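PDB 2IT2: UPF0130 protein PH1069 from Pyrococcus horikoshii, which probably methylates the N-4 position of a wyosine precursor in tRNA(Phe), using S-adenosyl-L-methionine as methyl donor, in the wyosine derivatives pathway. Local coordinates for residues B[103-108]-B[182-187]; B[46-51]-B[115-120]. All blocks are in the same frame, centred on the assembly; numbering follows the deposited sequence.

Contact 1: residues B[103-108]-B[182-187]; sequences VRSPIL and RRFKEK
Phe184 reaches the bend at Ser105 and Pro106, with Pro106 along the root of its side chain, Ser105 at the tip, and Val103 and Arg104 at CE2. Phe184 CB lies against the proline ring, 3.7 Å from Pro106 CG. At the root of the phenyl ring, Pro106 CD comes down over one face, 3.5 Å from Phe184 CG. Further out, Ser105 CA covers the same face, 3.6 Å from Phe184 CZ, so both sit near the rim as CH-pi donors, 24° and 23° off the ring normal. Ser105 CB approaches Phe184 CE1. At CE2 of Phe184 lie the methyl CG1 of Val103 at the edge, 3.8 Å away, and, obliquely, Arg104 O at 3.5 Å. In the fold, this packs the long C-terminal helix 167-194 against strand 98-112 where that strand is interrupted within the antiparallel sheet. Phe184 CG stands anti to the carbonyl carbon (chi1 -65°), which carries the ring out to the bend. An alanine here would keep CB beside Pro106 but is likely to open a gap between helix and bend, with Pro106 CD and Ser105 CA losing the ring face they cover and Val103 CG1 its edge contact. Within the bend, Ser105 OG donates to Pro106 O over 2.8 Å and also bonds to the backbone N of Ser149. Pro106 also packs on Leu188.

Contact 2: residues B[46-51]-B[115-120]; sequences ENYFTT and LEDAVK
Tyr48 and Asp117 join the start of strand 48-63 to the first turn of helix 115-127 through one direct hydrogen bond and one water. In the direct bond, Tyr48 OH donates to the backbone carbonyl of Asp117, with 2.7 Å between OH and O. The acceptor lies at the edge of the phenol ring, in its plane, whereas the hydroxyl stands 37° above the carbonyl plane, off the lone-pair directions. With CG anti to its carbonyl carbon (chi1 -55°), the tyrosine extends across to the helix although its CB does not point there.

The water-mediated link uses the same hydroxyl as acceptor. Water 1 donates to Tyr48 OH at 2.8 Å and to Asp117 OD1 at 2.6 Å, coupling the phenol to the carboxylate as well as to the main chain of one residue.

Van der Waals contacts fill in around these bonds. Asn47 CB rests 3.5 Å from Asp117 OD2, an oxygen that is also hydrogen-bonded to a residue flanking the segments, and the two side chains cross at about a right angle. The amide nitrogen ND2 of Asn47 lies 3.5 Å from Asp117 OD1, a proximity without a hydrogen bond. Tyr48 OH also approaches CB of Asp117, while CB of Lys120 borders the hydroxyl at 4.2 Å.

Behind the polar end, the Tyr48 ring packs on Val110 and Ala112 of strand 98-112 and on Ile42 of helix 36-43. Asp117 N bonds to Thr114 OG1 just before the helix. The chemistry implies a tyrosine hydroxyl that both donates and accepts, its rotation probably fixed by the carbonyl on one bond and the water on the other.

From the N terminus, the chain first enters contact 2 through residues 46-51, at the start of strand 48-63. It then runs through strand 73-78 and helix 84-91 to residues 103-108, the first half of contact 1, on strand 98-112. Helix 115-127 follows directly, and residues 115-120 close the loop of contact 2. Contact 1 closes last, when residues 182-187 of helix 167-194 return to the strand. The two loops therefore cross rather than nest. The centres of the two contacts lie about 21 Å apart without touching, yet strands 48-63 and 98-112 are neighbours in one antiparallel sheet, so together the contacts tie two helices to it.

Contact 1: residues B[103-108]-B[182-187]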
ATOM      1  N   VAL B 103      -6.635   4.983  -9.899  1.00 13.42           N
ATOM      2  CA  VAL B 103      -5.537   5.936  -9.783  1.00 13.79           C
ATOM      3  C   VAL B 103      -4.538   5.265  -8.838  1.00 14.08           C
ATOM      4  O   VAL B 103      -4.909   4.834  -7.741  1.00 15.19           O
ATOM      5  CB  VAL B 103      -5.965   7.287  -9.187  1.00 14.49           C
ATOM      6  CG1 VAL B 103      -4.740   8.173  -9.007  1.00 17.06           C
ATOM      7  CG2 VAL B 103      -6.935   7.971 -10.113  1.00 14.94           C
ATOM      8  N   ARG B 104      -3.283   5.162  -9.273  1.00 14.70           N
ATOM      9  CA  ARG B 104      -2.230   4.536  -8.472  1.00 15.20           C
ATOM     10  C   ARG B 104      -0.989   5.410  -8.365  1.00 14.73           C
ATOM     11  O   ARG B 104      -0.591   6.071  -9.324  1.00 15.35           O
ATOM     12  CB  ARG B 104      -1.836   3.180  -9.064  1.00 17.18           C
ATOM     13  CG  ARG B 104      -2.941   2.147  -8.995  1.00 19.53           C
ATOM     14  CD  ARG B 104      -3.218   1.740  -7.556  1.00 21.22           C
ATOM     15  NE  ARG B 104      -4.217   0.678  -7.463  1.00 20.98           N
ATOM     16  CZ  ARG B 104      -5.530   0.883  -7.433  1.00 19.99           C
ATOM     17  NH1 ARG B 104      -6.006   2.117  -7.484  1.00 18.59           N
ATOM     18  NH2 ARG B 104      -6.365  -0.149  -7.357  1.00 22.74           N
ATOM     19  N   SER B 105      -0.379   5.377  -7.185  1.00 14.71           N
ATOM     20  CA  SER B 105       0.824   6.156  -6.882  1.00 15.19           C
ATOM     21  C   SER B 105       2.063   5.678  -7.616  1.00 17.16           C
ATOM     22  O   SER B 105       2.136   4.521  -8.039  1.00 16.29           O
ATOM     23  CB  SER B 105       1.105   6.094  -5.375  1.00 17.65           C
ATOM     24  OG  SER B 105       2.468   6.401  -5.093  1.00 19.53           O
ATOM     25  N   PRO B 106       3.046   6.576  -7.802  1.00 15.84           N
ATOM     26  CA  PRO B 106       4.271   6.154  -8.479  1.00 17.12           C
ATOM     27  C   PRO B 106       4.920   5.159  -7.503  1.00 16.13           C
ATOM     28  O   PRO B 106       4.655   5.200  -6.291  1.00 15.86           O
ATOM     29  CB  PRO B 106       5.093   7.450  -8.578  1.00 18.06           C
ATOM     30  CG  PRO B 106       4.078   8.525  -8.584  1.00 20.34           C
ATOM     31  CD  PRO B 106       3.028   8.036  -7.597  1.00 18.42           C
ATOM     32  N   ILE B 107       5.749   4.269  -8.038  1.00 15.40           N
ATOM     33  CA  ILE B 107       6.463   3.298  -7.220  1.00 16.21           C
ATOM     34  C   ILE B 107       7.911   3.257  -7.690  1.00 16.37           C
ATOM     35  O   ILE B 107       8.187   3.029  -8.868  1.00 17.88           O
ATOM     36  CB  ILE B 107       5.886   1.873  -7.357  1.00 17.46           C
ATOM     37  CG1 ILE B 107       4.421   1.844  -6.921  1.00 19.18           C
ATOM     38  CG2 ILE B 107       6.728   0.906  -6.524  1.00 20.55           C
ATOM     39  CD1 ILE B 107       3.773   0.483  -7.047  1.00 24.17           C
ATOM     40  N   LEU B 108       8.840   3.492  -6.770  1.00 15.88           N
ATOM     41  CA  LEU B 108      10.254   3.455  -7.118  1.00 15.83           C
ATOM     42  C   LEU B 108      10.907   2.350  -6.284  1.00 13.05           C
ATOM     43  O   LEU B 108      10.606   2.191  -5.091  1.00 14.81           O
ATOM     44  CB  LEU B 108      10.925   4.811  -6.817  1.00 19.11           C
ATOM     45  CG  LEU B 108      10.250   6.117  -7.275  1.00 20.05           C
ATOM     46  CD1 LEU B 108      11.023   7.310  -6.735  1.00 24.52           C
ATOM     47  CD2 LEU B 108      10.168   6.175  -8.802  1.00 25.16           C
ATOM     48  N   ARG B 182      -1.453  15.288 -10.123  1.00 17.11           N
ATOM     49  CA  ARG B 182      -0.666  16.503  -9.981  1.00 18.30           C
ATOM     50  C   ARG B 182       0.176  16.409  -8.715  1.00 17.45           C
ATOM     51  O   ARG B 182       1.347  16.801  -8.713  1.00 17.68           O
ATOM     52  CB  ARG B 182      -1.574  17.731  -9.916  1.00 19.37           C
ATOM     53  CG  ARG B 182      -0.808  19.040  -9.990  1.00 26.82           C
ATOM     54  CD  ARG B 182      -1.688  20.224  -9.618  1.00 31.04           C
ATOM     55  NE  ARG B 182      -2.756  20.454 -10.582  1.00 35.02           N
ATOM     56  CZ  ARG B 182      -3.436  21.593 -10.676  1.00 37.58           C
ATOM     57  NH1 ARG B 182      -3.153  22.603  -9.864  1.00 38.87           N
ATOM     58  NH2 ARG B 182      -4.396  21.727 -11.580  1.00 39.17           N
ATOM     59  N   ARG B 183      -0.411  15.882  -7.645  1.00 17.12           N
ATOM     60  CA  ARG B 183       0.302  15.721  -6.375  1.00 17.81           C
ATOM     61  C   ARG B 183       1.459  14.731  -6.519  1.00 18.82           C
ATOM     62  O   ARG B 183       2.539  14.955  -5.979  1.00 19.73           O
ATOM     63  CB  ARG B 183      -0.655  15.243  -5.280  1.00 22.07           C
ATOM     64  CG  ARG B 183      -1.668  16.284  -4.853  1.00 24.76           C
ATOM     65  CD  ARG B 183      -2.643  15.713  -3.834  1.00 27.80           C
ATOM     66  NE  ARG B 183      -1.967  15.230  -2.630  1.00 31.65           N
ATOM     67  CZ  ARG B 183      -2.583  14.636  -1.614  1.00 34.06           C
ATOM     68  NH1 ARG B 183      -3.896  14.450  -1.648  1.00 36.00           N
ATOM     69  NH2 ARG B 183      -1.886  14.228  -0.560  1.00 35.78           N
ATOM     70  N   PHE B 184       1.240  13.642  -7.249  1.00 18.76           N
ATOM     71  CA  PHE B 184       2.302  12.661  -7.454  1.00 18.30           C
ATOM     72  C   PHE B 184       3.486  13.317  -8.154  1.00 19.08           C
ATOM     73  O   PHE B 184       4.641  13.134  -7.756  1.00 18.77           O
ATOM     74  CB  PHE B 184       1.818  11.501  -8.329  1.00 18.56           C
ATOM     75  CG  PHE B 184       0.729  10.671  -7.712  1.00 19.50           C
ATOM     76  CD1 PHE B 184       0.687  10.441  -6.342  1.00 20.66           C
ATOM     77  CD2 PHE B 184      -0.238  10.072  -8.518  1.00 19.80           C
ATOM     78  CE1 PHE B 184      -0.294   9.617  -5.782  1.00 20.63           C
ATOM     79  CE2 PHE B 184      -1.219   9.248  -7.965  1.00 19.24           C
ATOM     80  CZ  PHE B 184      -1.248   9.025  -6.602  1.00 21.78           C
ATOM     81  N   LYS B 185       3.200  14.083  -9.204  1.00 18.32           N
ATOM     82  CA  LYS B 185       4.258  14.740  -9.967  1.00 19.56           C
ATOM     83  C   LYS B 185       5.023  15.754  -9.130  1.00 19.70           C
ATOM     84  O   LYS B 185       6.235  15.907  -9.286  1.00 19.59           O
ATOM     85  CB  LYS B 185       3.684  15.440 -11.197  1.00 21.27           C
ATOM     86  CG  LYS B 185       2.882  14.544 -12.124  1.00 25.33           C
ATOM     87  CD  LYS B 185       3.661  13.314 -12.546  1.00 26.89           C
ATOM     88  CE  LYS B 185       2.893  12.511 -13.576  1.00 29.43           C
ATOM     89  NZ  LYS B 185       3.640  11.303 -14.021  1.00 28.24           N
ATOM     90  N   GLU B 186       4.305  16.447  -8.253  1.00 20.44           N
ATOM     91  CA  GLU B 186       4.914  17.443  -7.375  1.00 20.39           C
ATOM     92  C   GLU B 186       5.849  16.764  -6.388  1.00 20.14           C
ATOM     93  O   GLU B 186       6.953  17.247  -6.145  1.00 19.46           O
ATOM     94  CB  GLU B 186       3.843  18.193  -6.586  1.00 22.47           C
ATOM     95  CG  GLU B 186       2.933  19.063  -7.406  1.00 28.21           C
ATOM     96  CD  GLU B 186       1.634  19.333  -6.680  1.00 30.07           C
ATOM     97  OE1 GLU B 186       1.679  19.564  -5.454  1.00 34.10           O
ATOM     98  OE2 GLU B 186       0.566  19.324  -7.328  1.00 33.54           O
ATOM     99  N   LYS B 187       5.397  15.653  -5.812  1.00 17.58           N
ATOM    100  CA  LYS B 187       6.197  14.902  -4.851  1.00 16.78           C
ATOM    101  C   LYS B 187       7.452  14.306  -5.491  1.00 16.80           C
ATOM    102  O   LYS B 187       8.508  14.241  -4.859  1.00 16.85           O
ATOM    103  CB  LYS B 187       5.349  13.795  -4.212  1.00 17.99           C
ATOM    104  CG  LYS B 187       4.259  14.335  -3.300  1.00 20.03           C
ATOM    105  CD  LYS B 187       3.459  13.224  -2.652  1.00 22.85           C
ATOM    106  CE  LYS B 187       2.462  13.813  -1.665  1.00 23.94           C
ATOM    107  NZ  LYS B 187       1.676  12.738  -1.016  1.00 24.71           N
TER

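Contact 2: residues B[46-51]-B[115-120]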
ATOM      1  N   GLU B  46      26.495   7.375  -4.813  1.00 20.32           N
ATOM      2  CA  GLU B  46      27.297   6.168  -4.640  1.00 21.53           C
ATOM      3  C   GLU B  46      26.636   4.943  -4.008  1.00 19.99           C
ATOM      4  O   GLU B  46      26.763   3.841  -4.529  1.00 21.92           O
ATOM      5  CB  GLU B  46      28.578   6.515  -3.862  1.00 24.66           C
ATOM      6  CG  GLU B  46      29.599   5.393  -3.763  1.00 30.86           C
ATOM      7  CD  GLU B  46      30.896   5.859  -3.137  1.00 34.04           C
ATOM      8  OE1 GLU B  46      30.862   6.299  -1.967  1.00 36.00           O
ATOM      9  OE2 GLU B  46      31.945   5.792  -3.817  1.00 36.70           O
ATOM     10  N   ASN B  47      25.908   5.128  -2.915  1.00 18.32           N
ATOM     11  CA  ASN B  47      25.304   3.996  -2.219  1.00 17.44           C
ATOM     12  C   ASN B  47      23.913   3.513  -2.625  1.00 15.97           C
ATOM     13  O   ASN B  47      23.297   2.743  -1.883  1.00 15.39           O
ATOM     14  CB  ASN B  47      25.310   4.268  -0.719  1.00 20.73           C
ATOM     15  CG  ASN B  47      26.695   4.551  -0.199  1.00 23.71           C
ATOM     16  OD1 ASN B  47      27.668   3.984  -0.689  1.00 26.51           O
ATOM     17  ND2 ASN B  47      26.794   5.421   0.798  1.00 28.91           N
ATOM     18  N   TYR B  48      23.447   3.914  -3.804  1.00 14.58           N
ATOM     19  CA  TYR B  48      22.117   3.511  -4.276  1.00 13.78           C
ATOM     20  C   TYR B  48      22.108   3.228  -5.776  1.00 14.38           C
ATOM     21  O   TYR B  48      23.009   3.632  -6.493  1.00 15.41           O
ATOM     22  CB  TYR B  48      21.107   4.638  -4.037  1.00 15.89           C
ATOM     23  CG  TYR B  48      21.027   5.120  -2.610  1.00 14.96           C
ATOM     24  CD1 TYR B  48      20.350   4.383  -1.646  1.00 15.81           C
ATOM     25  CD2 TYR B  48      21.649   6.309  -2.223  1.00 16.52           C
ATOM     26  CE1 TYR B  48      20.290   4.800  -0.329  1.00 14.91           C
ATOM     27  CE2 TYR B  48      21.596   6.744  -0.899  1.00 16.54           C
ATOM     28  CZ  TYR B  48      20.919   5.976   0.048  1.00 16.14           C
ATOM     29  OH  TYR B  48      20.946   6.315   1.385  1.00 16.37           O
ATOM     30  N   PHE B  49      21.075   2.520  -6.227  1.00 13.97           N
ATOM     31  CA  PHE B  49      20.854   2.246  -7.653  1.00 12.79           C
ATOM     32  C   PHE B  49      19.359   2.010  -7.817  1.00 13.36           C
ATOM     33  O   PHE B  49      18.674   1.691  -6.849  1.00 14.91           O
ATOM     34  CB  PHE B  49      21.670   1.045  -8.185  1.00 14.82           C
ATOM     35  CG  PHE B  49      21.364  -0.272  -7.521  1.00 14.17           C
ATOM     36  CD1 PHE B  49      20.268  -1.038  -7.921  1.00 15.85           C
ATOM     37  CD2 PHE B  49      22.202  -0.782  -6.519  1.00 15.08           C
ATOM     38  CE1 PHE B  49      20.006  -2.283  -7.336  1.00 15.99           C
ATOM     39  CE2 PHE B  49      21.946  -2.029  -5.928  1.00 15.57           C
ATOM     40  CZ  PHE B  49      20.847  -2.783  -6.338  1.00 16.18           C
ATOM     41  N   THR B  50      18.839   2.188  -9.025  1.00 14.01           N
ATOM     42  CA  THR B  50      17.409   1.984  -9.234  1.00 14.91           C
ATOM     43  C   THR B  50      17.100   0.737 -10.040  1.00 14.93           C
ATOM     44  O   THR B  50      17.900   0.296 -10.869  1.00 16.09           O
ATOM     45  CB  THR B  50      16.747   3.189  -9.946  1.00 15.43           C
ATOM     46  OG1 THR B  50      17.286   3.325 -11.267  1.00 16.58           O
ATOM     47  CG2 THR B  50      16.981   4.480  -9.167  1.00 17.83           C
ATOM     48  N   THR B  51      15.944   0.150  -9.758  1.00 17.68           N
ATOM     49  CA  THR B  51      15.487  -1.028 -10.482  1.00 19.34           C
ATOM     50  C   THR B  51      14.108  -0.619 -11.008  1.00 21.77           C
ATOM     51  O   THR B  51      13.714   0.526 -10.839  1.00 23.17           O
ATOM     52  CB  THR B  51      15.412  -2.282  -9.554  1.00 21.74           C
ATOM     53  OG1 THR B  51      14.475  -2.049  -8.501  1.00 22.49           O
ATOM     54  CG2 THR B  51      16.786  -2.582  -8.939  1.00 22.22           C
ATOM     55  N   LEU B 115      22.252  -1.182   5.503  1.00 16.80           N
ATOM     56  CA  LEU B 115      20.968  -0.999   6.150  1.00 16.89           C
ATOM     57  C   LEU B 115      20.810   0.463   6.548  1.00 17.26           C
ATOM     58  O   LEU B 115      19.720   1.024   6.472  1.00 18.01           O
ATOM     59  CB  LEU B 115      20.856  -1.900   7.376  1.00 20.55           C
ATOM     60  CG  LEU B 115      19.536  -1.785   8.142  1.00 19.34           C
ATOM     61  CD1 LEU B 115      18.344  -2.131   7.237  1.00 21.42           C
ATOM     62  CD2 LEU B 115      19.601  -2.719   9.354  1.00 21.06           C
ATOM     63  N   GLU B 116      21.906   1.081   6.975  1.00 17.76           N
ATOM     64  CA  GLU B 116      21.842   2.485   7.343  1.00 18.99           C
ATOM     65  C   GLU B 116      21.475   3.374   6.150  1.00 18.81           C
ATOM     66  O   GLU B 116      20.714   4.329   6.303  1.00 18.70           O
ATOM     67  CB  GLU B 116      23.176   2.943   7.917  1.00 22.80           C
ATOM     68  CG  GLU B 116      23.139   4.361   8.451  1.00 27.78           C
ATOM     69  CD  GLU B 116      24.467   4.769   9.027  1.00 31.76           C
ATOM     70  OE1 GLU B 116      24.958   4.043   9.914  1.00 35.18           O
ATOM     71  OE2 GLU B 116      25.022   5.802   8.594  1.00 36.13           O
ATOM     72  N   ASP B 117      22.028   3.073   4.973  1.00 18.49           N
ATOM     73  CA  ASP B 117      21.737   3.865   3.776  1.00 17.23           C
ATOM     74  C   ASP B 117      20.263   3.720   3.440  1.00 15.65           C
ATOM     75  O   ASP B 117      19.611   4.690   3.086  1.00 15.03           O
ATOM     76  CB  ASP B 117      22.582   3.414   2.576  1.00 20.52           C
ATOM     77  CG  ASP B 117      24.056   3.698   2.762  1.00 22.13           C
ATOM     78  OD1 ASP B 117      24.387   4.797   3.260  1.00 27.96           O
ATOM     79  OD2 ASP B 117      24.881   2.829   2.404  1.00 25.50           O
ATOM     80  N   ALA B 118      19.744   2.503   3.566  1.00 15.46           N
ATOM     81  CA  ALA B 118      18.338   2.269   3.271  1.00 15.05           C
ATOM     82  C   ALA B 118      17.427   3.073   4.190  1.00 16.65           C
ATOM     83  O   ALA B 118      16.484   3.718   3.736  1.00 17.73           O
ATOM     84  CB  ALA B 118      18.028   0.800   3.392  1.00 16.17           C
ATOM     85  N   VAL B 119      17.692   3.036   5.492  1.00 17.78           N
ATOM     86  CA  VAL B 119      16.855   3.780   6.429  1.00 17.52           C
ATOM     87  C   VAL B 119      16.925   5.290   6.188  1.00 16.78           C
ATOM     88  O   VAL B 119      15.930   6.000   6.343  1.00 16.51           O
ATOM     89  CB  VAL B 119      17.257   3.468   7.876  1.00 19.13           C
ATOM     90  CG1 VAL B 119      16.458   4.327   8.848  1.00 19.93           C
ATOM     91  CG2 VAL B 119      17.021   2.004   8.148  1.00 20.47           C
ATOM     92  N   LYS B 120      18.103   5.786   5.818  1.00 16.04           N
ATOM     93  CA  LYS B 120      18.237   7.204   5.531  1.00 17.30           C
ATOM     94  C   LYS B 120      17.338   7.588   4.359  1.00 17.04           C
ATOM     95  O   LYS B 120      16.693   8.626   4.390  1.00 17.53           O
ATOM     96  CB  LYS B 120      19.675   7.551   5.177  1.00 19.76           C
ATOM     97  CG  LYS B 120      20.599   7.589   6.362  1.00 24.65           C
ATOM     98  CD  LYS B 120      22.022   7.853   5.910  1.00 28.35           C
ATOM     99  CE  LYS B 120      22.142   9.150   5.105  1.00 31.39           C
ATOM    100  NZ  LYS B 120      21.681  10.346   5.864  1.00 35.69           N
TER
HETATM  101  O   HOH W   1      23.434   7.014   2.355  1.00 31.91           O